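Local coordinates for CYCLIN domain-containing protein (Chaetomium thermophilum, PDB 6Z3U) that probably serves as the cyclin H-type regulatory subunit of the CDK-activating kinase complex, where it supports activation of the kinase CDK7 together with MAT1, at residues K34-A39 with S126-P131; E79-A84 with K355-C360; Q215-I220 with L241-L246; L221-L226 with S330-E335. All blocks are in the same frame, centred on the assembly; numbering follows the deposited sequence.

The four contacts form two pairs in separate parts of an all-helical, two-domain cyclin. Contacts 1 and 2, with centres 10 Å apart, share one packing region: N36 ND2 probably donates to L81 O at 3.0 Å, and I127 and M128 pack on L357. Contacts 3 and 4, with centres 9 Å apart, meet in the C-terminal cyclin domain, where R216 NH1 and E335 OE2 form a 2.6 Å salt bridge and P334 packs on the end of helix 207-221. Between the pairs, contacts 1 and 3 have centres 34 Å apart. Contact 1 also borders the bound kinase, through T129 and Y130 against D79 of the kinase chain.

Contact 1. Residues K34-A39 with S126-P131; sequences KTNAAA and SIMTYP
A39 on helix 25-48 packs against S126 in a buried helix-to-loop contact, which sets the long N-terminal helix on the connection between helices 108-124 and 132-146 of the cyclin fold. The loop side begins with an ST turn: S126 OG accepts from M128 N at 2.9 Å, with an N-H...O angle of 149°. This bond holds the rotation of the hydroxyl, while S126 CB lies 3.6 Å from the methyl carbon CB of A39. A weak bond to E86 on helix 83-103 also reaches this hydroxyl. An alanine here would still offer CB to A39, but M128 N would probably lose its side-chain acceptor and the turn its brace. One helical turn before A39, T35 holds CG2 anti to the backbone N (chi1 -58° for OG1), which aims the methyl at S126 N, 3.6 Å away. Its hydroxyl is hydrogen-bonded to M31 O in its own helix and to I123 O at the end of helix 108-124. T129 OG1 also approaches A39, 3.9 Å from its CB. Elsewhere in the contact, the amide nitrogen of N36 is bonded to E86 OE1 and L81 O, while the side chain of M128, bent at its last torsion (chi3 -87°), slants across that of N36. Its terminal methyl makes the touch, M128 CE lying 3.2 Å from N36 ND2.

Contact 2. Residues E79-A84 with K355-C360; sequences EFLTPA and KKLNKC
L81, F80 and E79, in the extended approach to helix 83-103, pack on the C-terminal end of helix 343-358 and the turn beyond it, a loop-to-helix-end contact that includes a cysteine sulfur-aromatic pair. It ties the end of helix 343-358 to the part of the cyclin fold that also receives helix 25-48. The two methyls of L81 divide the work. CD1 meets L357 CD1 at 3.7 Å, and L357 in turn packs on L89, I127 and W366. CD2 rests on the aliphatic stem of K356, 3.5 Å from its CD. That lysine leaves the helix with CG anti to the backbone N, which brings the stem alongside E79 O, 3.4 Å from K356 CG; the bend at chi3 (-73°) then turns the outer end of the chain toward E85, where the ammonium forms a salt bridge. The E79 side chain crosses that of K356 at about a right angle. With OE2 4.3 Å from K356 NZ it is too far for a salt bridge, though the opposite charges would probably still attract. C360 adds a second approach to E79, its SG 3.6 Å from E79 O. The sulfur stands 5.1 Å from the centroid of the F80 ring and 52° off the ring normal, an oblique approach, and at the same ring F80 CD1 touches C360 CB at 3.8 Å.

Contact 3. Residues Q215-I220 with L241-L246; sequences QRAREI and LAALSL
No aromatic ring or other planar side chain takes part where A217 and I220 pack on A243, L244 and L246; the flat group that matters is the A243 peptide carbonyl, which is touched by two aliphatic carbons. A217 CB lies 3.8 Å from A243 O, and I220 CD1 lies 3.6 Å from the same oxygen. The small side chains let the backbones come close, with the CA atoms of A217 and L244 5.0 Å apart and the segment axes 8.2 Å apart at their nearest. A217 CB fits directly against the backbone of L244; the CB of L244 points away, and its side chain touches A213, one turn earlier on helix 207-221. The methyl of A243 points toward helix 207-221 and meets I220 CG2 at 3.8 Å. I220 uses both of its branches: CG2, anti to the backbone N, covers A243, while the CG1 branch, extended to CD1 (chi2 180°), reaches past the carbonyl to L246 CB at 3.9 Å. A valine in its place would lack CD1, which would probably open a gap beside L246 CB and the A243 carbonyl. L246 also packs on L329 and on R326 of helix 313-330, and A217 is backed by L192 of helix 189-200. The segments cross at 127° between their N-to-C directions, so the chains run in broadly opposing senses. Apolar throughout, with no polar bonds between the two segments, this interface joins helices 207-221 and 236-247 as part of the helical packing of the second, C-terminal cyclin domain.

Contact 4. Residues L221-L226 with S330-E335; sequences LRFSPL and SKELPE
At chi1 -172° the F223 ring swings to the side of its carbonyl carbon, which lays it against the backbone of E332, L333 and P334, and S224, with chi1 at -85°, brings its hydroxyl to the same strip of chain. S224 OG donates to E332 O at 2.6 Å. The donor stands above the carbonyl plane, 44° out of it, and so approaches away from the in-plane lone-pair positions. Two further groups gather round this oxygen: the CA-H of S224, with CA 3.3 Å away, and the edge of the F223 ring, whose CD2 lies 3.6 Å from E332 O and nearly level with it in the ring plane. E332 O thus receives the hydroxyl and the CA-H of S224, with the F223 ring edge beside it. The ring also meets the next peptide, F223 CD2 being 3.7 Å from L333 O, and reaches P334 CA obliquely at 4.1 Å. Beside the hydrogen bond, S224 OG lies 3.3 Å from L333 CA, while L333 CD2 and P334 CD flank it farther out. The same hydroxyl has a weak bond to L329 O. The E332 side chain brings its CG toward the F223 ring, but its carboxylate is taken up by a salt bridge with R336 and a hydrogen bond from W340. F223 occupies the N-cap position of the short helix 224-227, just beyond the end of helix 207-221. The contact thus joins the break between those two helices to the loop that leaves helix 313-330, while L221 and P225 pack on I239 of helix 236-247.

Contact 1. Residues K34-A39 with S126-P131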
loop_
_atom_site.group_PDB
_atom_site.type_symbol
_atom_site.label_atom_id
_atom_site.label_comp_id
_atom_site.label_asym_id
_atom_site.label_seq_id
_atom_site.Cartn_x
_atom_site.Cartn_y
_atom_site.Cartn_z
ATOM N N LYS A 34 2.589 -29.755 -5.732
ATOM C CA LYS A 34 1.871 -29.720 -7.002
ATOM C C LYS A 34 2.514 -28.760 -7.992
ATOM O O LYS A 34 2.472 -29.006 -9.202
ATOM C CB LYS A 34 0.410 -29.333 -6.760
ATOM C CG LYS A 34 -0.414 -30.423 -6.095
ATOM C CD LYS A 34 -1.783 -29.918 -5.665
ATOM C CE LYS A 34 -2.605 -31.028 -5.017
ATOM N NZ LYS A 34 -4.000 -30.597 -4.719
ATOM N N THR A 35 3.102 -27.660 -7.507
ATOM C CA THR A 35 3.796 -26.731 -8.393
ATOM C C THR A 35 5.046 -27.378 -8.980
ATOM O O THR A 35 5.351 -27.193 -10.165
ATOM C CB THR A 35 4.163 -25.457 -7.629
ATOM O OG1 THR A 35 2.975 -24.859 -7.097
ATOM C CG2 THR A 35 4.822 -24.452 -8.552
ATOM N N ASN A 36 5.786 -28.121 -8.152
ATOM C CA ASN A 36 6.955 -28.869 -8.608
ATOM C C ASN A 36 6.562 -29.989 -9.557
ATOM O O ASN A 36 7.192 -30.171 -10.603
ATOM C CB ASN A 36 7.694 -29.440 -7.391
ATOM C CG ASN A 36 8.665 -30.555 -7.751
ATOM O OD1 ASN A 36 8.257 -31.705 -7.901
ATOM N ND2 ASN A 36 9.955 -30.234 -7.821
ATOM N N ALA A 37 5.520 -30.756 -9.208
ATOM C CA ALA A 37 5.093 -31.865 -10.054
ATOM C C ALA A 37 4.591 -31.372 -11.405
ATOM O O ALA A 37 4.903 -31.965 -12.444
ATOM C CB ALA A 37 4.008 -32.675 -9.343
ATOM N N ALA A 38 3.801 -30.293 -11.411
ATOM C CA ALA A 38 3.320 -29.736 -12.671
ATOM C C ALA A 38 4.480 -29.228 -13.517
ATOM O O ALA A 38 4.511 -29.443 -14.733
ATOM C CB ALA A 38 2.317 -28.612 -12.408
ATOM N N ALA A 39 5.441 -28.543 -12.888
ATOM C CA ALA A 39 6.628 -28.095 -13.607
ATOM C C ALA A 39 7.407 -29.278 -14.158
ATOM O O ALA A 39 7.933 -29.221 -15.276
ATOM C CB ALA A 39 7.520 -27.263 -12.685
ATOM N N SER A 126 7.750 -22.754 -9.837
ATOM C CA SER A 126 8.825 -23.651 -9.447
ATOM C C SER A 126 10.178 -23.042 -9.777
ATOM O O SER A 126 10.311 -22.244 -10.708
ATOM C CB SER A 126 8.683 -25.004 -10.146
ATOM O OG SER A 126 9.960 -25.578 -10.364
ATOM N N ILE A 127 11.192 -23.427 -8.997
ATOM C CA ILE A 127 12.554 -22.967 -9.239
ATOM C C ILE A 127 13.089 -23.476 -10.570
ATOM O O ILE A 127 14.002 -22.872 -11.144
ATOM C CB ILE A 127 13.463 -23.407 -8.074
ATOM C CG1 ILE A 127 13.172 -22.571 -6.827
ATOM C CG2 ILE A 127 14.930 -23.286 -8.454
ATOM C CD1 ILE A 127 13.791 -21.189 -6.857
ATOM N N MET A 128 12.557 -24.591 -11.070
ATOM C CA MET A 128 12.980 -25.133 -12.354
ATOM C C MET A 128 12.396 -24.378 -13.541
ATOM O O MET A 128 12.763 -24.680 -14.682
ATOM C CB MET A 128 12.584 -26.609 -12.451
ATOM C CG MET A 128 13.236 -27.486 -11.408
ATOM S SD MET A 128 12.761 -29.216 -11.561
ATOM C CE MET A 128 11.262 -29.266 -10.588
ATOM N N THR A 129 11.499 -23.417 -13.306
ATOM C CA THR A 129 10.868 -22.648 -14.372
ATOM C C THR A 129 11.527 -21.290 -14.588
ATOM O O THR A 129 11.811 -20.917 -15.731
ATOM C CB THR A 129 9.377 -22.455 -14.068
ATOM O OG1 THR A 129 8.819 -23.693 -13.611
ATOM C CG2 THR A 129 8.632 -22.004 -15.312
ATOM N N TYR A 130 11.771 -20.536 -13.516
ATOM C CA TYR A 130 12.370 -19.212 -13.607
ATOM C C TYR A 130 13.599 -19.126 -12.711
ATOM O O TYR A 130 13.619 -19.716 -11.623
ATOM C CB TYR A 130 11.357 -18.126 -13.217
ATOM C CG TYR A 130 10.104 -18.129 -14.067
ATOM C CD1 TYR A 130 10.147 -17.753 -15.404
ATOM C CD2 TYR A 130 8.878 -18.508 -13.534
ATOM C CE1 TYR A 130 9.003 -17.751 -16.186
ATOM C CE2 TYR A 130 7.728 -18.512 -14.308
ATOM C CZ TYR A 130 7.796 -18.133 -15.634
ATOM O OH TYR A 130 6.655 -18.136 -16.408
ATOM N N PRO A 131 14.628 -18.389 -13.127
ATOM C CA PRO A 131 15.924 -18.445 -12.428
ATOM C C PRO A 131 15.888 -17.706 -11.104
ATOM O O PRO A 131 15.686 -16.485 -11.072
ATOM C CB PRO A 131 16.885 -17.761 -13.415
ATOM C CG PRO A 131 16.027 -16.860 -14.227
ATOM C CD PRO A 131 14.646 -17.458 -14.272
#

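Contact 2. Residues E79-A84 with K355-C360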
loop_
_atom_site.group_PDB
_atom_site.type_symbol
_atom_site.label_atom_id
_atom_site.label_comp_id
_atom_site.label_asym_id
_atom_site.label_seq_id
_atom_site.Cartn_x
_atom_site.Cartn_y
_atom_site.Cartn_z
ATOM N N GLU A 79 17.405 -35.609 -14.106
ATOM C CA GLU A 79 16.899 -35.710 -12.744
ATOM C C GLU A 79 16.340 -34.358 -12.314
ATOM O O GLU A 79 17.074 -33.366 -12.265
ATOM C CB GLU A 79 18.007 -36.153 -11.791
ATOM C CG GLU A 79 18.799 -37.356 -12.263
ATOM C CD GLU A 79 19.988 -37.642 -11.367
ATOM O OE1 GLU A 79 20.967 -38.252 -11.850
ATOM O OE2 GLU A 79 19.943 -37.242 -10.183
ATOM N N PHE A 80 15.047 -34.316 -12.010
ATOM C CA PHE A 80 14.398 -33.082 -11.588
ATOM C C PHE A 80 14.559 -32.887 -10.084
ATOM O O PHE A 80 14.692 -33.848 -9.324
ATOM C CB PHE A 80 12.917 -33.110 -11.965
ATOM C CG PHE A 80 12.675 -33.171 -13.446
ATOM C CD1 PHE A 80 12.640 -32.016 -14.210
ATOM C CD2 PHE A 80 12.489 -34.389 -14.076
ATOM C CE1 PHE A 80 12.424 -32.077 -15.572
ATOM C CE2 PHE A 80 12.270 -34.454 -15.438
ATOM C CZ PHE A 80 12.238 -33.298 -16.186
ATOM N N LEU A 81 14.542 -31.624 -9.660
ATOM C CA LEU A 81 14.711 -31.304 -8.248
ATOM C C LEU A 81 13.556 -31.851 -7.417
ATOM O O LEU A 81 12.407 -31.886 -7.866
ATOM C CB LEU A 81 14.818 -29.790 -8.056
ATOM C CG LEU A 81 16.083 -29.090 -8.553
ATOM C CD1 LEU A 81 16.117 -27.657 -8.051
ATOM C CD2 LEU A 81 17.331 -29.833 -8.096
ATOM N N THR A 82 13.874 -32.283 -6.189
ATOM C CA THR A 82 12.857 -32.708 -5.240
ATOM C C THR A 82 12.194 -31.483 -4.611
ATOM O O THR A 82 12.839 -30.447 -4.432
ATOM C CB THR A 82 13.485 -33.565 -4.142
ATOM O OG1 THR A 82 14.697 -34.157 -4.626
ATOM C CG2 THR A 82 12.546 -34.669 -3.695
ATOM N N PRO A 83 10.900 -31.570 -4.271
ATOM C CA PRO A 83 10.254 -30.429 -3.595
ATOM C C PRO A 83 11.050 -29.890 -2.417
ATOM O O PRO A 83 11.095 -28.673 -2.212
ATOM C CB PRO A 83 8.904 -31.015 -3.155
ATOM C CG PRO A 83 8.608 -32.070 -4.169
ATOM C CD PRO A 83 9.942 -32.651 -4.572
ATOM N N ALA A 84 11.686 -30.767 -1.635
ATOM C CA ALA A 84 12.518 -30.310 -0.527
ATOM C C ALA A 84 13.769 -29.604 -1.033
ATOM O O ALA A 84 14.161 -28.563 -0.493
ATOM C CB ALA A 84 12.895 -31.491 0.369
ATOM N N LYS A 355 23.741 -27.793 -9.587
ATOM C CA LYS A 355 24.126 -28.578 -10.756
ATOM C C LYS A 355 22.977 -29.457 -11.241
ATOM O O LYS A 355 22.788 -29.626 -12.451
ATOM C CB LYS A 355 25.350 -29.447 -10.464
ATOM C CG LYS A 355 26.111 -29.805 -11.740
ATOM C CD LYS A 355 27.193 -30.854 -11.528
ATOM C CE LYS A 355 28.480 -30.260 -10.992
ATOM N NZ LYS A 355 29.501 -31.323 -10.771
ATOM N N LYS A 356 22.204 -30.029 -10.315
ATOM C CA LYS A 356 21.037 -30.801 -10.726
ATOM C C LYS A 356 20.025 -29.905 -11.426
ATOM O O LYS A 356 19.361 -30.327 -12.379
ATOM C CB LYS A 356 20.415 -31.498 -9.514
ATOM C CG LYS A 356 19.324 -32.501 -9.866
ATOM C CD LYS A 356 18.632 -33.061 -8.625
ATOM C CE LYS A 356 19.517 -34.047 -7.875
ATOM N NZ LYS A 356 18.754 -34.795 -6.833
ATOM N N LEU A 357 19.907 -28.656 -10.970
ATOM C CA LEU A 357 18.976 -27.715 -11.582
ATOM C C LEU A 357 19.461 -27.248 -12.949
ATOM O O LEU A 357 18.645 -26.897 -13.810
ATOM C CB LEU A 357 18.782 -26.516 -10.652
ATOM C CG LEU A 357 17.850 -25.393 -11.107
ATOM C CD1 LEU A 357 16.437 -25.907 -11.319
ATOM C CD2 LEU A 357 17.862 -24.259 -10.095
ATOM N N ASN A 358 20.777 -27.247 -13.171
ATOM C CA ASN A 358 21.339 -26.703 -14.401
ATOM C C ASN A 358 21.058 -27.577 -15.615
ATOM O O ASN A 358 21.210 -27.105 -16.747
ATOM C CB ASN A 358 22.849 -26.515 -14.232
ATOM C CG ASN A 358 23.488 -25.814 -15.413
ATOM O OD1 ASN A 358 23.130 -24.687 -15.751
ATOM N ND2 ASN A 358 24.455 -26.472 -16.038
ATOM N N LYS A 359 20.655 -28.831 -15.413
ATOM C CA LYS A 359 20.429 -29.754 -16.516
ATOM C C LYS A 359 18.967 -30.141 -16.695
ATOM O O LYS A 359 18.646 -30.850 -17.655
ATOM C CB LYS A 359 21.285 -31.017 -16.330
ATOM C CG LYS A 359 21.352 -31.555 -14.906
ATOM C CD LYS A 359 22.456 -32.598 -14.771
ATOM C CE LYS A 359 22.673 -33.001 -13.321
ATOM N NZ LYS A 359 23.914 -33.796 -13.138
ATOM N N CYS A 360 18.073 -29.696 -15.812
ATOM C CA CYS A 360 16.651 -29.995 -15.937
ATOM C C CYS A 360 15.794 -28.737 -15.978
ATOM O O CYS A 360 14.565 -28.831 -15.877
ATOM C CB CYS A 360 16.189 -30.893 -14.786
ATOM S SG CYS A 360 16.120 -30.059 -13.187
#

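Contact 3. Residues Q215-I220 with L241-L246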
loop_
_atom_site.group_PDB
_atom_site.type_symbol
_atom_site.label_atom_id
_atom_site.label_comp_id
_atom_site.label_asym_id
_atom_site.label_seq_id
_atom_site.Cartn_x
_atom_site.Cartn_y
_atom_site.Cartn_z
ATOM N N GLN A 215 15.642 -4.691 21.400
ATOM C CA GLN A 215 16.799 -4.816 20.522
ATOM C C GLN A 215 16.893 -6.220 19.942
ATOM O O GLN A 215 17.054 -6.394 18.729
ATOM C CB GLN A 215 18.075 -4.470 21.290
ATOM C CG GLN A 215 18.193 -3.008 21.685
ATOM C CD GLN A 215 19.512 -2.699 22.369
ATOM O OE1 GLN A 215 19.628 -2.792 23.591
ATOM N NE2 GLN A 215 20.515 -2.332 21.580
ATOM N N ARG A 216 16.786 -7.239 20.795
ATOM C CA ARG A 216 16.917 -8.610 20.313
ATOM C C ARG A 216 15.731 -8.994 19.442
ATOM O O ARG A 216 15.903 -9.533 18.342
ATOM C CB ARG A 216 17.064 -9.579 21.486
ATOM C CG ARG A 216 17.221 -11.038 21.057
ATOM C CD ARG A 216 18.395 -11.199 20.102
ATOM N NE ARG A 216 18.609 -12.581 19.690
ATOM C CZ ARG A 216 19.449 -12.945 18.726
ATOM N NH1 ARG A 216 19.586 -14.225 18.412
ATOM N NH2 ARG A 216 20.147 -12.027 18.071
ATOM N N ALA A 217 14.513 -8.731 19.922
ATOM C CA ALA A 217 13.324 -9.082 19.155
ATOM C C ALA A 217 13.362 -8.486 17.756
ATOM O O ALA A 217 12.843 -9.089 16.810
ATOM C CB ALA A 217 12.067 -8.614 19.892
ATOM N N ARG A 218 13.969 -7.307 17.601
ATOM C CA ARG A 218 14.062 -6.704 16.275
ATOM C C ARG A 218 14.991 -7.503 15.366
ATOM O O ARG A 218 14.666 -7.741 14.197
ATOM C CB ARG A 218 14.537 -5.256 16.393
ATOM C CG ARG A 218 14.402 -4.477 15.099
ATOM C CD ARG A 218 14.504 -2.975 15.317
ATOM N NE ARG A 218 15.745 -2.604 15.991
ATOM C CZ ARG A 218 15.828 -1.834 17.074
ATOM N NH1 ARG A 218 14.741 -1.308 17.627
ATOM N NH2 ARG A 218 17.018 -1.574 17.596
ATOM N N GLU A 219 16.148 -7.926 15.882
ATOM C CA GLU A 219 17.049 -8.754 15.086
ATOM C C GLU A 219 16.398 -10.083 14.719
ATOM O O GLU A 219 16.610 -10.602 13.617
ATOM C CB GLU A 219 18.357 -8.994 15.843
ATOM C CG GLU A 219 19.355 -7.841 15.774
ATOM C CD GLU A 219 19.738 -7.468 14.346
ATOM O OE1 GLU A 219 19.483 -8.275 13.425
ATOM O OE2 GLU A 219 20.293 -6.366 14.149
ATOM N N ILE A 220 15.616 -10.657 15.635
ATOM C CA ILE A 220 14.892 -11.886 15.326
ATOM C C ILE A 220 13.907 -11.645 14.190
ATOM O O ILE A 220 13.850 -12.407 13.218
ATOM C CB ILE A 220 14.183 -12.422 16.584
ATOM C CG1 ILE A 220 15.216 -12.747 17.668
ATOM C CG2 ILE A 220 13.342 -13.646 16.234
ATOM C CD1 ILE A 220 14.625 -13.283 18.958
ATOM N N LEU A 241 4.785 -11.041 18.743
ATOM C CA LEU A 241 4.826 -11.550 20.110
ATOM C C LEU A 241 5.771 -12.739 20.234
ATOM O O LEU A 241 6.418 -12.913 21.273
ATOM C CB LEU A 241 3.418 -11.937 20.567
ATOM C CG LEU A 241 2.431 -10.786 20.787
ATOM C CD1 LEU A 241 1.009 -11.312 20.883
ATOM C CD2 LEU A 241 2.791 -9.996 22.035
ATOM N N ALA A 242 5.877 -13.557 19.184
ATOM C CA ALA A 242 6.760 -14.717 19.241
ATOM C C ALA A 242 8.223 -14.295 19.298
ATOM O O ALA A 242 9.000 -14.838 20.092
ATOM C CB ALA A 242 6.509 -15.624 18.038
ATOM N N ALA A 243 8.617 -13.322 18.474
ATOM C CA ALA A 243 9.991 -12.834 18.522
ATOM C C ALA A 243 10.300 -12.202 19.871
ATOM O O ALA A 243 11.407 -12.358 20.401
ATOM C CB ALA A 243 10.234 -11.835 17.392
ATOM N N LEU A 244 9.332 -11.483 20.446
ATOM C CA LEU A 244 9.521 -10.929 21.783
ATOM C C LEU A 244 9.554 -12.034 22.832
ATOM O O LEU A 244 10.325 -11.960 23.796
ATOM C CB LEU A 244 8.414 -9.920 22.093
ATOM C CG LEU A 244 8.382 -9.347 23.513
ATOM C CD1 LEU A 244 9.682 -8.629 23.851
ATOM C CD2 LEU A 244 7.198 -8.403 23.674
ATOM N N SER A 245 8.723 -13.067 22.660
ATOM C CA SER A 245 8.737 -14.186 23.595
ATOM C C SER A 245 10.091 -14.880 23.611
ATOM O O SER A 245 10.529 -15.366 24.659
ATOM C CB SER A 245 7.636 -15.185 23.234
ATOM O OG SER A 245 7.494 -16.169 24.243
ATOM N N LEU A 246 10.762 -14.942 22.458
ATOM C CA LEU A 246 12.100 -15.517 22.411
ATOM C C LEU A 246 13.122 -14.602 23.071
ATOM O O LEU A 246 14.075 -15.084 23.694
ATOM C CB LEU A 246 12.493 -15.794 20.960
ATOM C CG LEU A 246 11.718 -16.915 20.267
ATOM C CD1 LEU A 246 11.781 -16.758 18.759
ATOM C CD2 LEU A 246 12.261 -18.271 20.682
#

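Contact 4. Residues L221-L226 with S330-E335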
loop_
_atom_site.group_PDB
_atom_site.type_symbol
_atom_site.label_atom_id
_atom_site.label_comp_id
_atom_site.label_asym_id
_atom_site.label_seq_id
_atom_site.Cartn_x
_atom_site.Cartn_y
_atom_site.Cartn_z
ATOM N N LEU A 221 13.115 -10.576 14.296
ATOM C CA LEU A 221 12.137 -10.279 13.257
ATOM C C LEU A 221 12.813 -10.013 11.920
ATOM O O LEU A 221 12.241 -10.305 10.864
ATOM C CB LEU A 221 11.286 -9.077 13.668
ATOM C CG LEU A 221 10.302 -9.286 14.824
ATOM C CD1 LEU A 221 9.552 -7.994 15.117
ATOM C CD2 LEU A 221 9.322 -10.413 14.527
ATOM N N ARG A 222 14.030 -9.467 11.947
ATOM C CA ARG A 222 14.756 -9.136 10.729
ATOM C C ARG A 222 15.243 -10.359 9.964
ATOM O O ARG A 222 15.694 -10.204 8.823
ATOM C CB ARG A 222 15.955 -8.247 11.071
ATOM C CG ARG A 222 15.602 -6.781 11.276
ATOM C CD ARG A 222 16.594 -6.089 12.200
ATOM N NE ARG A 222 16.424 -4.639 12.189
ATOM C CZ ARG A 222 17.408 -3.762 12.367
ATOM N NH1 ARG A 222 17.146 -2.463 12.334
ATOM N NH2 ARG A 222 18.650 -4.178 12.581
ATOM N N PHE A 223 15.179 -11.557 10.547
ATOM C CA PHE A 223 15.727 -12.728 9.874
ATOM C C PHE A 223 14.832 -13.953 10.032
ATOM O O PHE A 223 14.471 -14.595 9.041
ATOM C CB PHE A 223 17.125 -13.038 10.418
ATOM C CG PHE A 223 17.851 -14.105 9.653
ATOM C CD1 PHE A 223 18.599 -13.769 8.537
ATOM C CD2 PHE A 223 17.785 -15.434 10.034
ATOM C CE1 PHE A 223 19.272 -14.734 7.818
ATOM C CE2 PHE A 223 18.458 -16.407 9.317
ATOM C CZ PHE A 223 19.203 -16.055 8.208
ATOM N N SER A 224 14.476 -14.286 11.273
ATOM C CA SER A 224 13.812 -15.561 11.542
ATOM C C SER A 224 12.516 -15.745 10.762
ATOM O O SER A 224 12.357 -16.796 10.115
ATOM C CB SER A 224 13.566 -15.699 13.048
ATOM O OG SER A 224 14.704 -16.224 13.705
ATOM N N PRO A 225 11.564 -14.807 10.768
ATOM C CA PRO A 225 10.292 -15.056 10.076
ATOM C C PRO A 225 10.348 -14.827 8.575
ATOM O O PRO A 225 9.385 -15.173 7.876
ATOM C CB PRO A 225 9.339 -14.066 10.754
ATOM C CG PRO A 225 10.217 -12.898 11.075
ATOM C CD PRO A 225 11.591 -13.468 11.389
ATOM N N LEU A 226 11.440 -14.263 8.060
ATOM C CA LEU A 226 11.611 -14.069 6.628
ATOM C C LEU A 226 12.222 -15.287 5.951
ATOM O O LEU A 226 11.979 -15.517 4.761
ATOM C CB LEU A 226 12.495 -12.848 6.369
ATOM C CG LEU A 226 12.040 -11.552 7.042
ATOM C CD1 LEU A 226 13.026 -10.432 6.749
ATOM C CD2 LEU A 226 10.639 -11.166 6.602
ATOM N N SER A 330 12.415 -20.448 16.180
ATOM C CA SER A 330 13.647 -20.859 16.841
ATOM C C SER A 330 14.569 -21.660 15.929
ATOM O O SER A 330 15.782 -21.686 16.164
ATOM C CB SER A 330 13.315 -21.683 18.086
ATOM O OG SER A 330 12.773 -22.943 17.728
ATOM N N LYS A 331 14.028 -22.314 14.899
ATOM C CA LYS A 331 14.840 -23.155 14.027
ATOM C C LYS A 331 15.718 -22.361 13.069
ATOM O O LYS A 331 16.582 -22.957 12.416
ATOM C CB LYS A 331 13.932 -24.095 13.231
ATOM C CG LYS A 331 13.274 -25.178 14.074
ATOM C CD LYS A 331 12.239 -25.965 13.283
ATOM C CE LYS A 331 11.058 -25.085 12.904
ATOM N NZ LYS A 331 9.916 -25.855 12.342
ATOM N N GLU A 332 15.528 -21.045 12.962
ATOM C CA GLU A 332 16.326 -20.210 12.069
ATOM C C GLU A 332 16.551 -18.844 12.722
ATOM O O GLU A 332 16.118 -17.801 12.240
ATOM C CB GLU A 332 15.650 -20.081 10.705
ATOM C CG GLU A 332 16.611 -20.125 9.525
ATOM C CD GLU A 332 17.345 -21.452 9.405
ATOM O OE1 GLU A 332 16.684 -22.511 9.460
ATOM O OE2 GLU A 332 18.586 -21.437 9.250
ATOM N N LEU A 333 17.266 -18.850 13.845
ATOM C CA LEU A 333 17.528 -17.634 14.592
ATOM C C LEU A 333 18.569 -16.789 13.861
ATOM O O LEU A 333 19.225 -17.256 12.929
ATOM C CB LEU A 333 17.988 -17.982 16.006
ATOM C CG LEU A 333 16.927 -18.640 16.895
ATOM C CD1 LEU A 333 17.528 -19.094 18.218
ATOM C CD2 LEU A 333 15.760 -17.695 17.133
ATOM N N PRO A 334 18.730 -15.525 14.260
ATOM C CA PRO A 334 19.698 -14.655 13.568
ATOM C C PRO A 334 21.108 -15.212 13.503
ATOM O O PRO A 334 21.863 -14.847 12.592
ATOM C CB PRO A 334 19.647 -13.359 14.391
ATOM C CG PRO A 334 18.291 -13.351 15.004
ATOM C CD PRO A 334 17.940 -14.790 15.265
ATOM N N GLU A 335 21.499 -16.076 14.444
ATOM C CA GLU A 335 22.845 -16.636 14.403
ATOM C C GLU A 335 23.070 -17.458 13.141
ATOM O O GLU A 335 24.213 -17.613 12.696
ATOM C CB GLU A 335 23.101 -17.504 15.638
ATOM C CG GLU A 335 23.241 -16.730 16.940
ATOM C CD GLU A 335 21.955 -16.052 17.359
ATOM O OE1 GLU A 335 20.888 -16.697 17.271
ATOM O OE2 GLU A 335 22.007 -14.873 17.769
#